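Side-chain contacts in nitrate reductase (Ulva prolifera, PDB 5YLY), which probably reduces nitrate to nitrite with electrons from NADH, and is represented here by its FAD-binding cytochrome b5 reductase domain: residues Q125-E128 / A129-V132; Y178-M181 / K182-S186; G241-D244 / L245-E249. All blocks are in the same frame, centred on the assembly; numbering follows the deposited sequence.

How the interactions relate
The three contacts are local and follow one another along the chain without touching. Interaction 1 lies at the end of helix 122-129 in the FAD-binding part. Interactions 2 and 3 lie in the NAD-binding part, on helix 174-185 and at the start of helix 245-251. Interaction 1 is closest to the flavin: the side chain of Leu127 is about 6 Å from the bound FAD. In interaction 2 the side chain of Tyr178 is about 8 Å from the bound FAD. Interaction 3 is farther off: the side chain of Phe242 is about 14 Å from the FAD. The centres of interactions 1 and 3 are 37 Å apart, on opposite sides of the chain's centre.

Interaction 1 of 3, residues Q125-E128 / A129-V132; sequences QILE and ALEV
Leu127 and Leu130 meet through one methyl each, Leu127 CD2 lying 4.0 Å from Leu130 CD1. The two side chains run side by side and point the same way. In each, CG is anti to the carbonyl carbon (chi1 -68° in Leu127 and -64° in Leu130), and this shared setting helps keep the branches alongside. Leu130 also leans on the end of the helix: its CG is 3.3 Å from Leu127 O. Leu130 N gives a hydrogen bond of 2.9 Å to Leu127 O. Ala129 N bonds to Gln125 O at 2.9 Å and more weakly to Ile126 O. The methyl of Ala129 sits 3.4 Å from Gln125 O. Glu128 follows another course. Its CG is anti to the backbone N (chi1 -174°), and the chain bends at the next bond. Its OE1 is hydrogen-bonded to Thr49 OG1. Lys41 NZ bonds to Glu128 O, in the last turn, and to Leu130 O, just past the helix. This is the end of helix 122-129 in the FAD-binding domain, and the side chain of Leu127 is about 6 Å from the bound FAD. The contact thus divides the chemistry of the helix end. Two buried leucines pack on Phe51 and Phe53 of strand 48-54, a lysine takes up two late carbonyl oxygens, and the glutamate carries its charge to a hydroxyl on the same strand.

Interaction 2 of 3, residues Y178-M181 / K182-S186; sequences YQVM and KAILS
Lys182 sets its CD over one face of the Tyr178 ring. This CD is 3.8 Å from the ring centroid and 21° off the normal, a CH-pi contact. The carbon stands above the rim, 3.6 Å from both Tyr178 CE2 and CZ. The two side chains cross obliquely. Tyr178 has CG anti to the backbone N (chi1 -172°), which helps bring the ring alongside the next helical turn. The ring also touches Leu215 of helix 209-218. The lysine chain bends at its third torsion (chi3 75°), and NZ goes on to Thr93 O. With an alanine at Tyr178, CD of Lys182 would probably lose the ring face it rests on, and a gap would be likely to open beside Leu215. Val180 and Ile184 are set differently: they lie side by side and point the same way, with Val180 CG1 3.8 Å from Ile184 CD1. Lys182 N reaches Tyr178 O at 2.9 Å, and Ile184 N reaches Val180 O at 3.0 Å. At the end of the helix, Lys182 O accepts from both Ser186 N and Ser186 OG, which approach from opposite faces of its plane. Val180 and Ile184 pack on strand 164-170. This is the helix of a beta-alpha-beta unit, joining the neighbouring parallel strands 164-170 and 193-200 and packed against the sheet of the NAD-binding domain.

Interaction 3 of 3, residues G241-D244 / L245-E249; sequences GFID and LDMCE
Asp244 and Met247 meet at the start of helix 245-251, their side chains crossing at about a right angle. Met247 can be followed outward from its CB. That carbon lies 3.4 Å from Asp244 OD1, beside the bond that the same oxygen takes from the backbone. CG is anti to the backbone N (chi1 -165°) and carries the chain back along the segment that leads into the helix. SD comes next, 4.0 Å from Ile243 CA and slightly farther from Ile243 CG1. The chain then bends at its third torsion (chi3 -59°), and the terminal CE stops 3.6 Å from Phe242 O. The thioether therefore runs along the backbone of the incoming loop. Met247 also touches Leu197 of strand 193-200.

The polar half of the contact belongs to Asp244. Its CG sits between the backbone N and the carbonyl carbon (chi1 65°), and OD1 turns to the helix start. Met247 N bonds to this oxygen at 3.0 Å, nearly in line with the CG-OD1 bond. The next residue gives the first helical bond, Cys248 N to Asp244 O at 3.0 Å. A carboxylate here probably gains from the helix dipole as well. On the apolar side, Ile243 CG2 packs 3.4 Å from Cys248 SG. Cys274 of helix 267-280 lies against Ile243, and Asn277 of the same helix touches Cys248. Asp244 is a classic N-cap, an aspartate whose carboxylate caps the first turn of a helix, here at the entry to helix 245-251 just after edge strand 239-240 of the parallel sheet.

Interaction 1 of 3, residues Q125-E128 / A129-V132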
ATOM      1  N   GLN A 125       1.301  -0.105 -18.058  1.00 29.00           N
ATOM      2  CA  GLN A 125       0.888  -0.599 -19.382  1.00 30.91           C
ATOM      3  C   GLN A 125       1.763  -1.801 -19.788  1.00 36.65           C
ATOM      4  O   GLN A 125       1.258  -2.740 -20.403  1.00 35.51           O
ATOM      5  CB  GLN A 125       0.916   0.508 -20.452  1.00 33.59           C
ATOM      6  CG  GLN A 125      -0.091   1.597 -20.193  1.00 37.61           C
ATOM      7  CD  GLN A 125       0.044   2.727 -21.185  1.00 52.08           C
ATOM      8  OE1 GLN A 125      -0.639   2.756 -22.202  1.00 48.32           O
ATOM      9  NE2 GLN A 125       0.904   3.698 -20.902  1.00 42.79           N
ATOM     10  N   ILE A 126       3.063  -1.807 -19.397  1.00 34.16           N
ATOM     11  CA  ILE A 126       3.924  -2.963 -19.673  1.00 32.93           C
ATOM     12  C   ILE A 126       3.316  -4.194 -18.998  1.00 35.34           C
ATOM     13  O   ILE A 126       3.171  -5.234 -19.640  1.00 34.52           O
ATOM     14  CB  ILE A 126       5.396  -2.711 -19.247  1.00 34.57           C
ATOM     15  CG1 ILE A 126       6.083  -1.766 -20.268  1.00 34.74           C
ATOM     16  CG2 ILE A 126       6.177  -4.039 -19.114  1.00 34.38           C
ATOM     17  CD1 ILE A 126       7.365  -1.099 -19.721  1.00 36.64           C
ATOM     18  N   LEU A 127       2.955  -4.067 -17.699  1.00 29.93           N
ATOM     19  CA  LEU A 127       2.334  -5.151 -16.942  1.00 27.79           C
ATOM     20  C   LEU A 127       1.023  -5.580 -17.593  1.00 29.76           C
ATOM     21  O   LEU A 127       0.845  -6.762 -17.873  1.00 27.09           O
ATOM     22  CB  LEU A 127       2.081  -4.721 -15.497  1.00 26.98           C
ATOM     23  CG  LEU A 127       3.339  -4.500 -14.630  1.00 31.38           C
ATOM     24  CD1 LEU A 127       2.924  -3.992 -13.233  1.00 29.92           C
ATOM     25  CD2 LEU A 127       4.153  -5.815 -14.505  1.00 33.76           C
ATOM     26  N   GLU A 128       0.143  -4.619 -17.915  1.00 28.54           N
ATOM     27  CA  GLU A 128      -1.149  -4.926 -18.555  1.00 28.60           C
ATOM     28  C   GLU A 128      -0.973  -5.667 -19.897  1.00 32.53           C
ATOM     29  O   GLU A 128      -1.813  -6.496 -20.251  1.00 31.43           O
ATOM     30  CB  GLU A 128      -1.979  -3.629 -18.741  1.00 30.49           C
ATOM     31  CG  GLU A 128      -3.403  -3.849 -19.272  1.00 36.54           C
ATOM     32  CD  GLU A 128      -4.346  -4.662 -18.404  1.00 37.83           C
ATOM     33  OE1 GLU A 128      -4.037  -4.887 -17.214  1.00 29.59           O
ATOM     34  OE2 GLU A 128      -5.425  -5.045 -18.911  1.00 38.58           O
ATOM     35  N   ALA A 129       0.134  -5.398 -20.621  1.00 29.53           N
ATOM     36  CA  ALA A 129       0.371  -6.052 -21.909  1.00 31.36           C
ATOM     37  C   ALA A 129       0.927  -7.474 -21.742  1.00 33.14           C
ATOM     38  O   ALA A 129       0.966  -8.221 -22.721  1.00 33.32           O
ATOM     39  CB  ALA A 129       1.299  -5.203 -22.778  1.00 33.68           C
ATOM     40  N   LEU A 130       1.316  -7.872 -20.498  1.00 28.04           N
ATOM     41  CA  LEU A 130       1.857  -9.223 -20.287  1.00 27.89           C
ATOM     42  C   LEU A 130       0.845 -10.303 -20.515  1.00 31.12           C
ATOM     43  O   LEU A 130      -0.334 -10.104 -20.231  1.00 29.99           O
ATOM     44  CB  LEU A 130       2.405  -9.407 -18.873  1.00 28.06           C
ATOM     45  CG  LEU A 130       3.599  -8.565 -18.430  1.00 34.98           C
ATOM     46  CD1 LEU A 130       3.987  -8.938 -17.059  1.00 35.37           C
ATOM     47  CD2 LEU A 130       4.821  -8.736 -19.388  1.00 40.22           C
ATOM     48  N   GLU A 131       1.299 -11.443 -21.046  1.00 29.46           N
ATOM     49  CA  GLU A 131       0.432 -12.608 -21.218  1.00 28.80           C
ATOM     50  C   GLU A 131       0.880 -13.636 -20.177  1.00 31.35           C
ATOM     51  O   GLU A 131       2.041 -13.610 -19.763  1.00 31.21           O
ATOM     52  CB  GLU A 131       0.525 -13.202 -22.632  1.00 31.04           C
ATOM     53  CG  GLU A 131      -0.029 -12.286 -23.727  1.00 33.73           C
ATOM     54  CD  GLU A 131      -1.513 -11.954 -23.672  1.00 51.11           C
ATOM     55  OE1 GLU A 131      -2.287 -12.688 -23.016  1.00 48.77           O
ATOM     56  OE2 GLU A 131      -1.911 -10.964 -24.322  1.00 59.89           O
ATOM     57  N   VAL A 132      -0.032 -14.513 -19.730  1.00 28.06           N
ATOM     58  CA  VAL A 132       0.317 -15.581 -18.788  1.00 26.69           C
ATOM     59  C   VAL A 132       1.475 -16.355 -19.419  1.00 32.33           C
ATOM     60  O   VAL A 132       1.460 -16.630 -20.640  1.00 32.74           O
ATOM     61  CB  VAL A 132      -0.935 -16.471 -18.512  1.00 28.39           C
ATOM     62  CG1 VAL A 132      -0.552 -17.829 -17.898  1.00 28.34           C
ATOM     63  CG2 VAL A 132      -1.935 -15.726 -17.619  1.00 26.95           C
TER

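Interaction 2 of 3, residues Y178-M181 / K182-S186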
ATOM      1  N   TYR A 178      -2.459  -1.534   3.343  1.00 22.49           N
ATOM      2  CA  TYR A 178      -3.235  -2.782   3.316  1.00 22.09           C
ATOM      3  C   TYR A 178      -2.398  -3.994   3.847  1.00 21.89           C
ATOM      4  O   TYR A 178      -2.892  -4.803   4.632  1.00 21.91           O
ATOM      5  CB  TYR A 178      -3.710  -2.998   1.878  1.00 22.34           C
ATOM      6  CG  TYR A 178      -4.690  -4.129   1.696  1.00 23.12           C
ATOM      7  CD1 TYR A 178      -5.918  -4.133   2.354  1.00 23.80           C
ATOM      8  CD2 TYR A 178      -4.391  -5.203   0.867  1.00 25.57           C
ATOM      9  CE1 TYR A 178      -6.837  -5.174   2.175  1.00 26.03           C
ATOM     10  CE2 TYR A 178      -5.326  -6.223   0.638  1.00 26.97           C
ATOM     11  CZ  TYR A 178      -6.541  -6.212   1.305  1.00 29.86           C
ATOM     12  OH  TYR A 178      -7.448  -7.236   1.076  1.00 28.22           O
ATOM     13  N   GLN A 179      -1.128  -4.060   3.484  1.00 19.25           N
ATOM     14  CA  GLN A 179      -0.250  -5.145   3.930  1.00 19.96           C
ATOM     15  C   GLN A 179      -0.112  -5.108   5.487  1.00 23.85           C
ATOM     16  O   GLN A 179      -0.225  -6.149   6.161  1.00 22.30           O
ATOM     17  CB  GLN A 179       1.146  -4.998   3.278  1.00 21.08           C
ATOM     18  CG  GLN A 179       2.119  -6.115   3.677  1.00 21.16           C
ATOM     19  CD  GLN A 179       3.529  -5.636   3.570  1.00 27.48           C
ATOM     20  OE1 GLN A 179       3.956  -4.787   4.341  1.00 26.88           O
ATOM     21  NE2 GLN A 179       4.260  -6.094   2.564  1.00 26.49           N
ATOM     22  N   VAL A 180       0.112  -3.894   6.045  1.00 21.85           N
ATOM     23  CA  VAL A 180       0.251  -3.716   7.503  1.00 22.23           C
ATOM     24  C   VAL A 180      -1.084  -4.005   8.197  1.00 23.36           C
ATOM     25  O   VAL A 180      -1.107  -4.706   9.222  1.00 21.74           O
ATOM     26  CB  VAL A 180       0.837  -2.304   7.848  1.00 25.89           C
ATOM     27  CG1 VAL A 180       0.928  -2.098   9.373  1.00 26.78           C
ATOM     28  CG2 VAL A 180       2.225  -2.140   7.232  1.00 26.49           C
ATOM     29  N   MET A 181      -2.203  -3.510   7.624  1.00 20.53           N
ATOM     30  CA  MET A 181      -3.538  -3.751   8.204  1.00 20.00           C
ATOM     31  C   MET A 181      -3.804  -5.250   8.295  1.00 23.32           C
ATOM     32  O   MET A 181      -4.209  -5.733   9.336  1.00 23.05           O
ATOM     33  CB  MET A 181      -4.637  -3.110   7.314  1.00 22.35           C
ATOM     34  CG  MET A 181      -4.587  -1.603   7.329  1.00 27.88           C
ATOM     35  SD  MET A 181      -5.742  -0.957   6.069  1.00 31.18           S
ATOM     36  CE  MET A 181      -7.301  -1.266   6.946  1.00 28.09           C
ATOM     37  N   LYS A 182      -3.548  -5.989   7.222  1.00 22.36           N
ATOM     38  CA  LYS A 182      -3.770  -7.441   7.275  1.00 22.83           C
ATOM     39  C   LYS A 182      -2.853  -8.151   8.279  1.00 26.40           C
ATOM     40  O   LYS A 182      -3.308  -9.043   9.014  1.00 25.59           O
ATOM     41  CB  LYS A 182      -3.595  -8.045   5.901  1.00 24.60           C
ATOM     42  CG  LYS A 182      -4.764  -7.706   4.971  1.00 26.80           C
ATOM     43  CD  LYS A 182      -4.414  -8.132   3.555  1.00 36.37           C
ATOM     44  CE  LYS A 182      -4.493  -9.616   3.371  1.00 55.11           C
ATOM     45  NZ  LYS A 182      -3.990  -9.993   2.031  1.00 69.66           N
ATOM     46  N   ALA A 183      -1.580  -7.747   8.332  1.00 22.92           N
ATOM     47  CA  ALA A 183      -0.613  -8.377   9.255  1.00 23.28           C
ATOM     48  C   ALA A 183      -1.061  -8.209  10.712  1.00 28.59           C
ATOM     49  O   ALA A 183      -0.912  -9.130  11.518  1.00 29.84           O
ATOM     50  CB  ALA A 183       0.761  -7.757   9.069  1.00 24.42           C
ATOM     51  N   ILE A 184      -1.683  -7.062  11.023  1.00 23.17           N
ATOM     52  CA  ILE A 184      -2.161  -6.752  12.373  1.00 22.65           C
ATOM     53  C   ILE A 184      -3.503  -7.427  12.667  1.00 26.21           C
ATOM     54  O   ILE A 184      -3.684  -8.010  13.734  1.00 26.99           O
ATOM     55  CB  ILE A 184      -2.267  -5.197  12.554  1.00 24.31           C
ATOM     56  CG1 ILE A 184      -0.851  -4.561  12.582  1.00 23.98           C
ATOM     57  CG2 ILE A 184      -3.039  -4.832  13.835  1.00 27.01           C
ATOM     58  CD1 ILE A 184      -0.899  -3.020  12.552  1.00 24.43           C
ATOM     59  N   LEU A 185      -4.446  -7.275  11.763  1.00 24.34           N
ATOM     60  CA  LEU A 185      -5.811  -7.738  12.014  1.00 24.30           C
ATOM     61  C   LEU A 185      -5.983  -9.242  11.913  1.00 26.62           C
ATOM     62  O   LEU A 185      -6.845  -9.805  12.591  1.00 29.24           O
ATOM     63  CB  LEU A 185      -6.800  -6.974  11.088  1.00 22.52           C
ATOM     64  CG  LEU A 185      -6.857  -5.435  11.295  1.00 25.79           C
ATOM     65  CD1 LEU A 185      -7.674  -4.773  10.226  1.00 26.04           C
ATOM     66  CD2 LEU A 185      -7.366  -5.052  12.688  1.00 26.37           C
ATOM     67  N   SER A 186      -5.186  -9.900  11.083  1.00 27.15           N
ATOM     68  CA  SER A 186      -5.274 -11.367  10.904  1.00 27.93           C
ATOM     69  C   SER A 186      -4.436 -12.134  11.948  1.00 31.68           C
ATOM     70  O   SER A 186      -4.420 -13.376  11.972  1.00 31.40           O
ATOM     71  CB  SER A 186      -4.891 -11.752   9.473  1.00 32.15           C
ATOM     72  OG  SER A 186      -3.476 -11.739   9.340  1.00 42.30           O
TER

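Interaction 3 of 3, residues G241-D244 / L245-E249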
ATOM      1  N   GLY A 241     -12.530  17.084  -0.868  1.00 54.17           N
ATOM      2  CA  GLY A 241     -11.367  17.958  -0.960  1.00 56.04           C
ATOM      3  C   GLY A 241     -10.096  17.363  -0.406  1.00 58.50           C
ATOM      4  O   GLY A 241     -10.034  16.162  -0.149  1.00 56.22           O
ATOM      5  N   PHE A 242      -9.076  18.206  -0.229  1.00 57.65           N
ATOM      6  CA  PHE A 242      -7.766  17.789   0.272  1.00 57.28           C
ATOM      7  C   PHE A 242      -7.789  17.495   1.766  1.00 57.63           C
ATOM      8  O   PHE A 242      -8.579  18.093   2.510  1.00 56.84           O
ATOM      9  CB  PHE A 242      -6.696  18.867  -0.002  1.00 61.88           C
ATOM     10  CG  PHE A 242      -6.609  19.373  -1.423  1.00 66.29           C
ATOM     11  CD1 PHE A 242      -6.363  18.497  -2.477  1.00 69.66           C
ATOM     12  CD2 PHE A 242      -6.722  20.733  -1.701  1.00 71.94           C
ATOM     13  CE1 PHE A 242      -6.270  18.973  -3.793  1.00 72.44           C
ATOM     14  CE2 PHE A 242      -6.624  21.205  -3.011  1.00 76.69           C
ATOM     15  CZ  PHE A 242      -6.403  20.322  -4.048  1.00 73.87           C
ATOM     16  N   ILE A 243      -6.878  16.610   2.204  1.00 50.36           N
ATOM     17  CA  ILE A 243      -6.696  16.297   3.615  1.00 48.08           C
ATOM     18  C   ILE A 243      -6.336  17.630   4.338  1.00 53.08           C
ATOM     19  O   ILE A 243      -5.474  18.370   3.865  1.00 53.53           O
ATOM     20  CB  ILE A 243      -5.610  15.210   3.780  1.00 48.65           C
ATOM     21  CG1 ILE A 243      -6.063  13.864   3.136  1.00 46.60           C
ATOM     22  CG2 ILE A 243      -5.241  15.014   5.245  1.00 48.72           C
ATOM     23  CD1 ILE A 243      -4.992  12.832   2.960  1.00 52.38           C
ATOM     24  N   ASP A 244      -7.071  17.963   5.412  1.00 48.48           N
ATOM     25  CA  ASP A 244      -6.835  19.153   6.227  1.00 49.96           C
ATOM     26  C   ASP A 244      -6.830  18.753   7.705  1.00 50.86           C
ATOM     27  O   ASP A 244      -7.032  17.570   8.014  1.00 48.02           O
ATOM     28  CB  ASP A 244      -7.831  20.295   5.904  1.00 54.00           C
ATOM     29  CG  ASP A 244      -9.312  20.071   6.212  1.00 59.32           C
ATOM     30  OD1 ASP A 244      -9.662  18.990   6.738  1.00 54.39           O
ATOM     31  OD2 ASP A 244     -10.118  20.979   5.931  1.00 66.37           O
ATOM     32  N   LEU A 245      -6.557  19.704   8.610  1.00 47.02           N
ATOM     33  CA  LEU A 245      -6.497  19.411  10.049  1.00 46.05           C
ATOM     34  C   LEU A 245      -7.785  18.788  10.574  1.00 48.94           C
ATOM     35  O   LEU A 245      -7.715  17.807  11.307  1.00 47.13           O
ATOM     36  CB  LEU A 245      -6.122  20.662  10.877  1.00 48.00           C
ATOM     37  CG  LEU A 245      -5.940  20.439  12.391  1.00 51.50           C
ATOM     38  CD1 LEU A 245      -4.829  19.437  12.695  1.00 49.65           C
ATOM     39  CD2 LEU A 245      -5.702  21.756  13.121  1.00 54.03           C
ATOM     40  N   ASP A 246      -8.954  19.363  10.204  1.00 47.48           N
ATOM     41  CA  ASP A 246     -10.279  18.873  10.619  1.00 47.31           C
ATOM     42  C   ASP A 246     -10.478  17.417  10.204  1.00 45.93           C
ATOM     43  O   ASP A 246     -10.924  16.610  11.010  1.00 44.30           O
ATOM     44  CB  ASP A 246     -11.402  19.734  10.017  1.00 51.48           C
ATOM     45  CG  ASP A 246     -12.475  20.116  11.012  1.00 73.66           C
ATOM     46  OD1 ASP A 246     -13.143  19.197  11.547  1.00 74.32           O
ATOM     47  OD2 ASP A 246     -12.613  21.329  11.298  1.00 83.03           O
ATOM     48  N   MET A 247     -10.124  17.080   8.957  1.00 41.06           N
ATOM     49  CA  MET A 247     -10.250  15.719   8.469  1.00 38.28           C
ATOM     50  C   MET A 247      -9.333  14.762   9.234  1.00 41.71           C
ATOM     51  O   MET A 247      -9.764  13.654   9.584  1.00 39.03           O
ATOM     52  CB  MET A 247      -9.976  15.649   6.975  1.00 39.17           C
ATOM     53  CG  MET A 247     -10.447  14.348   6.348  1.00 38.81           C
ATOM     54  SD  MET A 247      -9.984  14.294   4.599  1.00 41.88           S
ATOM     55  CE  MET A 247     -10.816  15.758   3.975  1.00 40.83           C
ATOM     56  N   CYS A 248      -8.074  15.194   9.507  1.00 38.11           N
ATOM     57  CA  CYS A 248      -7.122  14.372  10.270  1.00 36.53           C
ATOM     58  C   CYS A 248      -7.625  14.166  11.701  1.00 38.55           C
ATOM     59  O   CYS A 248      -7.486  13.070  12.232  1.00 38.13           O
ATOM     60  CB  CYS A 248      -5.726  14.993  10.256  1.00 37.27           C
ATOM     61  SG  CYS A 248      -4.915  14.962   8.634  1.00 40.02           S
ATOM     62  N   GLU A 249      -8.219  15.209  12.324  1.00 37.55           N
ATOM     63  CA  GLU A 249      -8.735  15.083  13.694  1.00 38.18           C
ATOM     64  C   GLU A 249      -9.957  14.165  13.755  1.00 40.55           C
ATOM     65  O   GLU A 249     -10.148  13.460  14.744  1.00 39.00           O
ATOM     66  CB  GLU A 249      -9.041  16.462  14.314  1.00 41.12           C
ATOM     67  CG  GLU A 249      -7.783  17.256  14.633  1.00 51.63           C
ATOM     68  CD  GLU A 249      -7.961  18.700  15.076  1.00 67.84           C
ATOM     69  OE1 GLU A 249      -9.001  19.318  14.740  1.00 51.92           O
ATOM     70  OE2 GLU A 249      -7.026  19.228  15.726  1.00 58.35           O
TER